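Local coordinates for protein yahD a copper inducible hydrolase (Lactococcus lactis subsp. lactis, PDB 3OG9), which probably acts as a hydrolase of the alpha/beta-hydrolase fold, is produced in response to copper, and binds D-malate in its pocket, at residues D15-T25 with K103-G112; H134-Q143 with V163-D174. All blocks are in the same frame, centred on the assembly; numbering follows the deposited sequence.

Contact 1 of 2, residues D15-T25 with K103-G112. With MLT (D-malate), chain C.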
loop_
_atom_site.group_PDB
_atom_site.type_symbol
_atom_site.label_atom_id
_atom_site.label_comp_id
_atom_site.label_asym_id
_atom_site.label_seq_id
_atom_site.Cartn_x
_atom_site.Cartn_y
_atom_site.Cartn_z
ATOM N N ASP A 15 13.552 2.697 -17.798
ATOM C CA ASP A 15 12.410 3.343 -18.486
ATOM C C ASP A 15 11.045 2.825 -18.009
ATOM O O ASP A 15 10.002 3.389 -18.375
ATOM C CB ASP A 15 12.533 3.222 -20.021
ATOM C CG ASP A 15 13.831 3.815 -20.564
ATOM O OD1 ASP A 15 14.736 3.049 -20.918
ATOM O OD2 ASP A 15 13.969 5.050 -20.634
ATOM N N LEU A 16 11.057 1.763 -17.196
ATOM C CA LEU A 16 9.826 1.162 -16.691
ATOM C C LEU A 16 9.377 1.839 -15.394
ATOM O O LEU A 16 10.212 2.356 -14.629
ATOM C CB LEU A 16 10.031 -0.326 -16.442
ATOM C CG LEU A 16 9.509 -1.351 -17.445
ATOM C CD1 LEU A 16 9.633 -0.881 -18.891
ATOM C CD2 LEU A 16 10.178 -2.727 -17.256
ATOM N N ALA A 17 8.069 1.824 -15.160
ATOM C CA ALA A 17 7.453 2.444 -13.979
ATOM C C ALA A 17 8.008 1.879 -12.673
ATOM O O ALA A 17 8.152 0.666 -12.520
ATOM C CB ALA A 17 5.946 2.256 -14.020
ATOM N N PRO A 18 8.314 2.764 -11.723
ATOM C CA PRO A 18 8.909 2.312 -10.481
ATOM C C PRO A 18 7.848 1.708 -9.571
ATOM O O PRO A 18 6.663 2.091 -9.634
ATOM C CB PRO A 18 9.472 3.604 -9.887
ATOM C CG PRO A 18 8.521 4.670 -10.378
ATOM C CD PRO A 18 8.139 4.228 -11.768
ATOM N N LEU A 19 8.275 0.766 -8.739
ATOM C CA LEU A 19 7.401 0.162 -7.730
ATOM C C LEU A 19 7.797 0.692 -6.375
ATOM O O LEU A 19 8.989 0.715 -6.055
ATOM C CB LEU A 19 7.570 -1.371 -7.740
ATOM C CG LEU A 19 7.566 -2.032 -9.119
ATOM C CD1 LEU A 19 7.867 -3.495 -8.939
ATOM C CD2 LEU A 19 6.231 -1.801 -9.882
ATOM N N LEU A 20 6.821 1.131 -5.572
ATOM C CA LEU A 20 7.094 1.465 -4.149
ATOM C C LEU A 20 6.537 0.334 -3.280
ATOM O O LEU A 20 5.341 0.089 -3.299
ATOM C CB LEU A 20 6.395 2.782 -3.739
ATOM C CG LEU A 20 6.553 3.171 -2.252
ATOM C CD1 LEU A 20 8.012 3.546 -1.975
ATOM C CD2 LEU A 20 5.592 4.319 -1.784
ATOM N N LEU A 21 7.387 -0.357 -2.524
ATOM C CA LEU A 21 6.921 -1.483 -1.718
ATOM C C LEU A 21 6.768 -1.087 -0.267
ATOM O O LEU A 21 7.653 -0.432 0.300
ATOM C CB LEU A 21 7.916 -2.672 -1.802
ATOM C CG LEU A 21 8.412 -3.051 -3.183
ATOM C CD1 LEU A 21 9.254 -4.319 -3.057
ATOM C CD2 LEU A 21 7.262 -3.188 -4.249
ATOM N N LEU A 22 5.658 -1.517 0.327
ATOM C CA LEU A 22 5.362 -1.204 1.709
ATOM C C LEU A 22 4.978 -2.492 2.400
ATOM O O LEU A 22 4.073 -3.194 1.959
ATOM C CB LEU A 22 4.259 -0.142 1.789
ATOM C CG LEU A 22 4.587 1.170 1.058
ATOM C CD1 LEU A 22 3.364 2.023 0.923
ATOM C CD2 LEU A 22 5.699 1.929 1.817
ATOM N N HIS A 23 5.710 -2.798 3.465
ATOM C CA HIS A 23 5.604 -4.087 4.200
ATOM C C HIS A 23 4.439 -4.171 5.195
ATOM O O HIS A 23 3.822 -3.152 5.527
ATOM C CB HIS A 23 6.945 -4.379 4.930
ATOM C CG HIS A 23 7.317 -3.353 5.969
ATOM N ND1 HIS A 23 6.690 -3.273 7.197
ATOM C CD2 HIS A 23 8.231 -2.355 5.953
ATOM C CE1 HIS A 23 7.209 -2.277 7.894
ATOM N NE2 HIS A 23 8.153 -1.712 7.166
ATOM N N SER A 24 4.129 -5.390 5.656
ATOM C CA SER A 24 3.105 -5.584 6.678
ATOM C C SER A 24 3.697 -5.336 8.055
ATOM O O SER A 24 4.888 -5.121 8.197
ATOM C CB SER A 24 2.585 -7.039 6.640
ATOM O OG SER A 24 3.681 -7.913 6.915
ATOM N N THR A 25 2.858 -5.429 9.089
ATOM C CA THR A 25 3.345 -5.325 10.458
ATOM C C THR A 25 4.350 -6.416 10.700
ATOM O O THR A 25 4.097 -7.593 10.411
ATOM C CB THR A 25 2.183 -5.456 11.466
ATOM O OG1 THR A 25 1.259 -4.383 11.265
ATOM C CG2 THR A 25 2.690 -5.383 12.912
ATOM N N LYS A 103 4.574 7.986 -12.096
ATOM C CA LYS A 103 4.510 6.680 -12.762
ATOM C C LYS A 103 4.470 5.536 -11.746
ATOM O O LYS A 103 4.291 4.375 -12.109
ATOM C CB LYS A 103 5.728 6.459 -13.660
ATOM C CG LYS A 103 5.860 7.429 -14.835
ATOM C CD LYS A 103 7.069 7.058 -15.752
ATOM C CE LYS A 103 6.868 5.725 -16.502
ATOM N NZ LYS A 103 8.109 5.224 -17.232
ATOM N N MET A 104 4.660 5.880 -10.476
ATOM C CA MET A 104 4.829 4.907 -9.414
ATOM C C MET A 104 3.623 3.979 -9.190
ATOM O O MET A 104 2.450 4.400 -9.185
ATOM C CB MET A 104 5.214 5.647 -8.129
ATOM C CG MET A 104 6.001 4.845 -7.152
ATOM S SD MET A 104 6.865 5.995 -6.006
ATOM C CE MET A 104 8.509 6.169 -6.689
ATOM N N ILE A 105 3.943 2.700 -9.007
ATOM C CA ILE A 105 2.959 1.670 -8.698
ATOM C C ILE A 105 3.257 1.253 -7.263
ATOM O O ILE A 105 4.318 0.718 -6.992
ATOM C CB ILE A 105 3.086 0.472 -9.610
ATOM C CG1 ILE A 105 2.843 0.860 -11.079
ATOM C CG2 ILE A 105 2.087 -0.661 -9.205
ATOM C CD1 ILE A 105 3.382 -0.250 -12.028
ATOM N N ALA A 106 2.336 1.542 -6.352
ATOM C CA ALA A 106 2.488 1.109 -4.960
ATOM C C ALA A 106 2.012 -0.300 -4.837
ATOM O O ALA A 106 0.931 -0.646 -5.352
ATOM C CB ALA A 106 1.693 2.007 -3.981
ATOM N N ILE A 107 2.838 -1.114 -4.171
ATOM C CA ILE A 107 2.512 -2.512 -3.860
ATOM C C ILE A 107 2.694 -2.661 -2.359
ATOM O O ILE A 107 3.803 -2.514 -1.845
ATOM C CB ILE A 107 3.433 -3.516 -4.615
ATOM C CG1 ILE A 107 3.354 -3.300 -6.150
ATOM C CG2 ILE A 107 3.015 -4.970 -4.255
ATOM C CD1 ILE A 107 4.343 -4.145 -6.959
ATOM N N GLY A 108 1.599 -2.900 -1.647
ATOM C CA GLY A 108 1.657 -2.983 -0.195
ATOM C C GLY A 108 0.941 -4.216 0.288
ATOM O O GLY A 108 0.054 -4.773 -0.399
ATOM N N TYR A 109 1.296 -4.643 1.485
ATOM C CA TYR A 109 0.623 -5.768 2.107
ATOM C C TYR A 109 0.216 -5.327 3.520
ATOM O O TYR A 109 1.061 -4.851 4.272
ATOM C CB TYR A 109 1.580 -6.952 2.147
ATOM C CG TYR A 109 1.119 -8.148 2.968
ATOM C CD1 TYR A 109 -0.234 -8.487 3.062
ATOM C CD2 TYR A 109 2.054 -8.937 3.645
ATOM C CE1 TYR A 109 -0.651 -9.596 3.811
ATOM C CE2 TYR A 109 1.653 -10.044 4.392
ATOM C CZ TYR A 109 0.305 -10.353 4.483
ATOM O OH TYR A 109 -0.079 -11.446 5.229
ATOM N N SER A 110 -1.070 -5.462 3.844
ATOM C CA SER A 110 -1.584 -5.170 5.207
ATOM C C SER A 110 -1.230 -3.746 5.677
ATOM O O SER A 110 -1.580 -2.775 5.010
ATOM C CB SER A 110 -1.071 -6.253 6.161
ATOM O OG SER A 110 -1.866 -6.318 7.342
ATOM N N ASN A 111 -0.488 -3.594 6.781
ATOM C CA ASN A 111 -0.069 -2.233 7.215
ATOM C C ASN A 111 0.430 -1.311 6.076
ATOM O O ASN A 111 -0.068 -0.181 5.909
ATOM C CB ASN A 111 0.971 -2.343 8.345
ATOM C CG ASN A 111 1.227 -1.024 9.061
ATOM O OD1 ASN A 111 2.373 -0.674 9.324
ATOM N ND2 ASN A 111 0.159 -0.322 9.445
ATOM N N GLY A 112 1.400 -1.779 5.279
ATOM C CA GLY A 112 1.896 -0.955 4.137
ATOM C C GLY A 112 0.810 -0.608 3.098
ATOM O O GLY A 112 0.767 0.502 2.570
HETATM C C1 MLT C . -2.838 -1.716 10.385
HETATM O O1 MLT C . -2.251 -1.351 11.439
HETATM O O2 MLT C . -2.569 -1.172 9.286
HETATM C C2 MLT C . -3.893 -2.799 10.437
HETATM O O3 MLT C . -4.132 -3.237 11.763
HETATM C C3 MLT C . -3.536 -3.979 9.533
HETATM C C4 MLT C . -2.323 -4.749 9.999
HETATM O O4 MLT C . -2.335 -5.988 9.832
HETATM O O5 MLT C . -1.304 -4.222 10.519
#

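Contact 2 of 2, residues H134-Q143 with V163-D174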
loop_
_atom_site.group_PDB
_atom_site.type_symbol
_atom_site.label_atom_id
_atom_site.label_comp_id
_atom_site.label_asym_id
_atom_site.label_seq_id
_atom_site.Cartn_x
_atom_site.Cartn_y
_atom_site.Cartn_z
ATOM N N HIS A 134 -4.780 -7.274 1.108
ATOM C CA HIS A 134 -5.420 -7.283 2.426
ATOM C C HIS A 134 -5.395 -5.932 3.137
ATOM O O HIS A 134 -5.072 -5.831 4.340
ATOM C CB HIS A 134 -4.849 -8.432 3.279
ATOM C CG HIS A 134 -5.025 -9.744 2.603
ATOM N ND1 HIS A 134 -6.267 -10.314 2.439
ATOM C CD2 HIS A 134 -4.153 -10.530 1.930
ATOM C CE1 HIS A 134 -6.150 -11.411 1.710
ATOM N NE2 HIS A 134 -4.876 -11.568 1.397
ATOM N N GLY A 135 -5.784 -4.910 2.373
ATOM C CA GLY A 135 -5.907 -3.561 2.874
ATOM C C GLY A 135 -7.281 -3.285 3.493
ATOM O O GLY A 135 -8.242 -4.093 3.388
ATOM N N MET A 136 -7.386 -2.106 4.115
ATOM C CA MET A 136 -8.593 -1.700 4.792
ATOM C C MET A 136 -8.659 -0.198 4.889
ATOM O O MET A 136 -7.668 0.484 4.642
ATOM C CB MET A 136 -8.610 -2.295 6.204
ATOM C CG MET A 136 -7.551 -1.694 7.170
ATOM S SD MET A 136 -7.350 -2.751 8.616
ATOM C CE MET A 136 -9.013 -2.821 9.172
ATOM N N GLN A 137 -9.836 0.318 5.267
ATOM C CA GLN A 137 -9.964 1.739 5.584
ATOM C C GLN A 137 -9.388 2.037 6.993
ATOM O O GLN A 137 -9.779 1.393 7.961
ATOM C CB GLN A 137 -11.447 2.146 5.492
ATOM C CG GLN A 137 -11.659 3.618 5.704
ATOM C CD GLN A 137 -13.079 3.981 5.938
ATOM O OE1 GLN A 137 -13.686 3.581 6.948
ATOM N NE2 GLN A 137 -13.637 4.764 5.019
ATOM N N LEU A 138 -8.492 3.018 7.105
ATOM C CA LEU A 138 -7.938 3.451 8.397
ATOM C C LEU A 138 -8.775 4.549 9.108
ATOM O O LEU A 138 -8.819 4.603 10.337
ATOM C CB LEU A 138 -6.511 3.974 8.176
ATOM C CG LEU A 138 -5.545 2.900 7.684
ATOM C CD1 LEU A 138 -4.185 3.507 7.595
ATOM C CD2 LEU A 138 -5.568 1.682 8.654
ATOM N N GLU A 139 -9.403 5.424 8.323
ATOM C CA GLU A 139 -10.171 6.534 8.848
ATOM C C GLU A 139 -11.260 6.957 7.850
ATOM O O GLU A 139 -11.140 6.735 6.632
ATOM C CB GLU A 139 -9.238 7.723 9.182
ATOM C CG GLU A 139 -8.264 8.039 8.049
ATOM C CD GLU A 139 -7.644 9.433 8.134
ATOM O OE1 GLU A 139 -8.066 10.224 9.044
ATOM O OE2 GLU A 139 -6.757 9.728 7.271
ATOM N N ASP A 140 -12.323 7.562 8.366
ATOM C CA ASP A 140 -13.350 8.148 7.507
ATOM C C ASP A 140 -13.100 9.659 7.486
ATOM O O ASP A 140 -12.882 10.269 8.543
ATOM C CB ASP A 140 -14.736 7.820 8.062
ATOM C CG ASP A 140 -15.864 8.134 7.073
ATOM O OD1 ASP A 140 -15.588 8.399 5.878
ATOM O OD2 ASP A 140 -17.040 8.108 7.496
ATOM N N PHE A 141 -13.094 10.257 6.293
ATOM C CA PHE A 141 -12.861 11.697 6.127
ATOM C C PHE A 141 -13.455 12.194 4.811
ATOM O O PHE A 141 -13.927 11.396 4.020
ATOM C CB PHE A 141 -11.363 12.042 6.199
ATOM C CG PHE A 141 -10.508 11.293 5.193
ATOM C CD1 PHE A 141 -10.078 11.925 4.021
ATOM C CD2 PHE A 141 -10.119 9.966 5.427
ATOM C CE1 PHE A 141 -9.288 11.243 3.085
ATOM C CE2 PHE A 141 -9.324 9.276 4.496
ATOM C CZ PHE A 141 -8.917 9.910 3.328
ATOM N N GLU A 142 -13.434 13.512 4.601
ATOM C CA GLU A 142 -13.848 14.118 3.326
ATOM C C GLU A 142 -12.686 14.100 2.332
ATOM O O GLU A 142 -11.705 14.853 2.488
ATOM C CB GLU A 142 -14.363 15.551 3.534
ATOM C CG GLU A 142 -15.029 16.157 2.288
ATOM C CD GLU A 142 -15.260 17.659 2.408
ATOM O OE1 GLU A 142 -15.798 18.083 3.450
ATOM O OE2 GLU A 142 -14.910 18.417 1.464
ATOM N N GLN A 143 -12.786 13.215 1.340
ATOM C CA GLN A 143 -11.791 13.113 0.263
ATOM C C GLN A 143 -12.046 14.230 -0.730
ATOM O O GLN A 143 -13.114 14.290 -1.316
ATOM C CB GLN A 143 -11.914 11.788 -0.504
ATOM C CG GLN A 143 -11.320 10.549 0.158
ATOM C CD GLN A 143 -12.313 9.838 1.060
ATOM O OE1 GLN A 143 -13.526 9.935 0.862
ATOM N NE2 GLN A 143 -11.805 9.115 2.049
ATOM N N VAL A 163 -9.786 -7.662 8.856
ATOM C CA VAL A 163 -10.498 -6.704 8.040
ATOM C C VAL A 163 -11.988 -7.077 8.032
ATOM O O VAL A 163 -12.375 -8.039 7.377
ATOM C CB VAL A 163 -9.944 -6.643 6.582
ATOM C CG1 VAL A 163 -10.780 -5.693 5.692
ATOM C CG2 VAL A 163 -8.453 -6.261 6.580
ATOM N N PRO A 164 -12.816 -6.309 8.752
ATOM C CA PRO A 164 -14.261 -6.467 8.711
ATOM C C PRO A 164 -14.814 -6.230 7.307
ATOM O O PRO A 164 -14.336 -5.333 6.586
ATOM C CB PRO A 164 -14.764 -5.343 9.628
ATOM C CG PRO A 164 -13.619 -5.049 10.540
ATOM C CD PRO A 164 -12.406 -5.220 9.666
ATOM N N GLN A 165 -15.862 -6.976 6.958
ATOM C CA GLN A 165 -16.546 -6.778 5.692
ATOM C C GLN A 165 -16.991 -5.331 5.491
ATOM O O GLN A 165 -16.774 -4.753 4.420
ATOM C CB GLN A 165 -17.759 -7.724 5.579
ATOM C CG GLN A 165 -18.593 -7.497 4.342
ATOM C CD GLN A 165 -19.719 -8.521 4.176
ATOM O OE1 GLN A 165 -19.479 -9.730 4.040
ATOM N NE2 GLN A 165 -20.963 -8.030 4.153
ATOM N N LYS A 166 -17.612 -4.745 6.516
ATOM C CA LYS A 166 -18.119 -3.372 6.397
ATOM C C LYS A 166 -16.967 -2.442 6.123
ATOM O O LYS A 166 -17.084 -1.508 5.322
ATOM C CB LYS A 166 -18.873 -2.921 7.663
ATOM C CG LYS A 166 -19.332 -1.415 7.617
ATOM C CD LYS A 166 -20.613 -1.153 8.414
ATOM C CE LYS A 166 -20.356 -1.033 9.906
ATOM N NZ LYS A 166 -21.655 -1.069 10.675
ATOM N N ASN A 167 -15.862 -2.665 6.827
ATOM C CA ASN A 167 -14.682 -1.840 6.631
ATOM C C ASN A 167 -14.173 -1.922 5.191
ATOM O O ASN A 167 -13.909 -0.889 4.559
ATOM C CB ASN A 167 -13.554 -2.209 7.607
ATOM C CG ASN A 167 -12.317 -1.336 7.388
ATOM O OD1 ASN A 167 -11.768 -1.300 6.278
ATOM N ND2 ASN A 167 -11.932 -0.579 8.402
ATOM N N PHE A 168 -14.001 -3.142 4.669
ATOM C CA PHE A 168 -13.609 -3.282 3.260
ATOM C C PHE A 168 -14.607 -2.627 2.274
ATOM O O PHE A 168 -14.185 -1.999 1.314
ATOM C CB PHE A 168 -13.310 -4.745 2.905
ATOM C CG PHE A 168 -12.621 -4.910 1.556
ATOM C CD1 PHE A 168 -11.276 -4.525 1.383
ATOM C CD2 PHE A 168 -13.332 -5.432 0.455
ATOM C CE1 PHE A 168 -10.632 -4.663 0.113
ATOM C CE2 PHE A 168 -12.705 -5.570 -0.827
ATOM C CZ PHE A 168 -11.365 -5.175 -0.999
ATOM N N GLY A 169 -15.916 -2.733 2.541
ATOM C CA GLY A 169 -16.945 -1.982 1.773
ATOM C C GLY A 169 -16.750 -0.471 1.758
ATOM O O GLY A 169 -17.008 0.219 0.738
ATOM N N ASP A 170 -16.334 0.074 2.900
ATOM C CA ASP A 170 -16.044 1.505 3.003
ATOM C C ASP A 170 -14.797 1.892 2.228
ATOM O O ASP A 170 -14.760 2.951 1.600
ATOM C CB ASP A 170 -15.935 1.976 4.473
ATOM C CG ASP A 170 -17.315 2.205 5.144
ATOM O OD1 ASP A 170 -18.315 2.619 4.468
ATOM O OD2 ASP A 170 -17.405 1.995 6.379
ATOM N N LEU A 171 -13.757 1.063 2.289
ATOM C CA LEU A 171 -12.571 1.312 1.471
ATOM C C LEU A 171 -12.897 1.324 -0.039
ATOM O O LEU A 171 -12.471 2.213 -0.755
ATOM C CB LEU A 171 -11.485 0.259 1.761
ATOM C CG LEU A 171 -10.277 0.328 0.816
ATOM C CD1 LEU A 171 -9.481 1.628 1.077
ATOM C CD2 LEU A 171 -9.401 -0.917 1.034
ATOM N N LYS A 172 -13.629 0.322 -0.504
ATOM C CA LYS A 172 -13.985 0.237 -1.929
ATOM C C LYS A 172 -14.836 1.470 -2.317
ATOM O O LYS A 172 -14.620 2.129 -3.353
ATOM C CB LYS A 172 -14.797 -1.041 -2.153
ATOM C CG LYS A 172 -13.996 -2.318 -2.209
ATOM C CD LYS A 172 -14.926 -3.452 -2.715
ATOM C CE LYS A 172 -16.090 -3.735 -1.771
ATOM N NZ LYS A 172 -16.939 -4.811 -2.360
ATOM N N GLY A 173 -15.786 1.776 -1.445
ATOM C CA GLY A 173 -16.680 2.935 -1.628
ATOM C C GLY A 173 -15.915 4.243 -1.706
ATOM O O GLY A 173 -16.184 5.068 -2.578
ATOM N N ASP A 174 -14.960 4.468 -0.794
ATOM C CA ASP A 174 -14.143 5.692 -0.867
ATOM C C ASP A 174 -13.387 5.775 -2.179
ATOM O O ASP A 174 -13.359 6.824 -2.808
ATOM C CB ASP A 174 -13.150 5.801 0.303
ATOM C CG ASP A 174 -13.848 6.143 1.646
ATOM O OD1 ASP A 174 -13.169 6.100 2.691
ATOM O OD2 ASP A 174 -15.048 6.481 1.651
HETATM O O HOH W 1 -15.276 1.395 7.895
HETATM O O HOH W 2 -16.023 5.877 4.212
HETATM O O HOH W 3 -10.311 6.184 3.853
HETATM O O HOH W 4 -13.812 8.486 3.810
HETATM O O HOH W 5 -16.449 8.648 1.705
HETATM O O HOH W 6 -13.601 9.326 -1.810
#

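Contact 1 of 2, residues D15-T25 with K103-G112
Leu20 is bonded to strand 105-109 through both its backbone N and its O: its N donates to Ile105 O, and its O receives Ile107 N at 2.9 Å in an almost straight bond (175° at the hydrogen). Ile105 N to Pro18 O and Leu22 N to Ile107 O extend this parallel pairing. It ends in a longer bond, 3.2 Å from Tyr109 N to Leu22 O, beyond which Gly112 N reaches His23 O only weakly, at a bent 126°. Where the strands end, both segments turn polar groups to D-malate. Thr25 OG1 donates to malate O5 (2.7 Å). Asn111 ND2 donates to malate O2, on the other carboxylate, at 2.9 Å; Arg59 and Asn114 also hold the ligand. Ser110 OG, hydrogen-bonded to His191, lies 2.6 Å from malate O4.

The turn from Gly108 to Gly112 carries the GxSxG sequence and, with Ser110 at positive phi between strand and helix, has the form of the alpha/beta-hydrolase nucleophile elbow; Ser110, His191 and Asp160 are probably the triad. Gly112, with no side chain, packs its CA against Leu22 CB beside the strand end.

Around this backbone, Leu19, Leu21, Ile105 and Ile107 point to one face of the sheet, where Leu19, Leu21 and Ile107 touch helix 33-39. Leu19 lies alongside Ile105, CD2 to CD1 3.9 Å. With CG anti to its carbonyl carbon (chi1 -46°), Leu21 brings CD2 within 3.9 Å of Ile107 CB. On the other face, Leu20 CB rests 4.0 Å from Met104 SD, and both side chains meet Val90 of helix 76-97.

Contact 2 of 2, residues H134-Q143 with V163-D174
Asn167 presents its amide to the backbone of Gln137 in its own plane and bonds through both OD1 and ND2. OD1 accepts Gln137 N at 2.7 Å on an in-plane lone pair, while ND2 returns a nearly straight bond (175°) to a lone pair of Gln137 O at 3.0 Å. A leucine in place of Asn167 would probably leave the N-H and the carbonyl of Gln137 without these mates and the loop less firmly fixed to helix 165-177. The Met136 side chain crosses the same amide obliquely, its CB 3.3 Å from Asn167 OD1 and its bent CE end near ND2; this methionine also lines the malate pocket.

From its anchored backbone Gln137 extends with CG anti to N (chi1 -176°), passing over Asp170 CB to bring NE2 within 2.7 Å of Asp174 OD1. The two side chains cross at about a right angle, and the N-H arrives from above the carboxylate, 39° out of its plane. Gln137 OE1 accepts hydrogen bonds from Lys71 and from a water that also donates to Asp170 OD2. Gln143, also crossing Asp174 at about a right angle, adds only a weak NE2 bond to the same OD1, its amide nitrogen lying over a face of the Phe141 ring.

At the buried end, Gly135 O meets the edge of the Phe168 ring, 3.7 Å from CD1, and Leu171 CD2 packs 3.9 Å from Met136 N.

Waters link Asp174 to Asp140, Gln143 and Glu139 O. Asp140 OD1 stands 4.6 Å from Asp174 OD1, a like-charge proximity likely to be eased by the shared waters, while the amide donors of Gln137 and Gln143 would tend to stabilise a negative Asp174.

Overall arrangement
Contact 1 lies near the centre of the chain and pairs two neighbouring strands of the central sheet, whereas contact 2 fastens the loop after strand 129-133 to helix 165-177; both are largely buried, but contact 2 lies farther from the centre and takes in water. Their centres are 19 Å apart, yet they meet where Tyr109, at the end of strand 105-109, packs on His134, just after the adjacent parallel strand 129-133. Contact 1 relies on backbone bonding and aliphatic side chains and turns polar only at the strand ends; contact 2 relies on side-chain amides, carboxylates and waters, and becomes apolar toward the interior. Both reach the malate pocket, 15-25 with 103-112 through polar groups and 134-143 through the side chain of Met136.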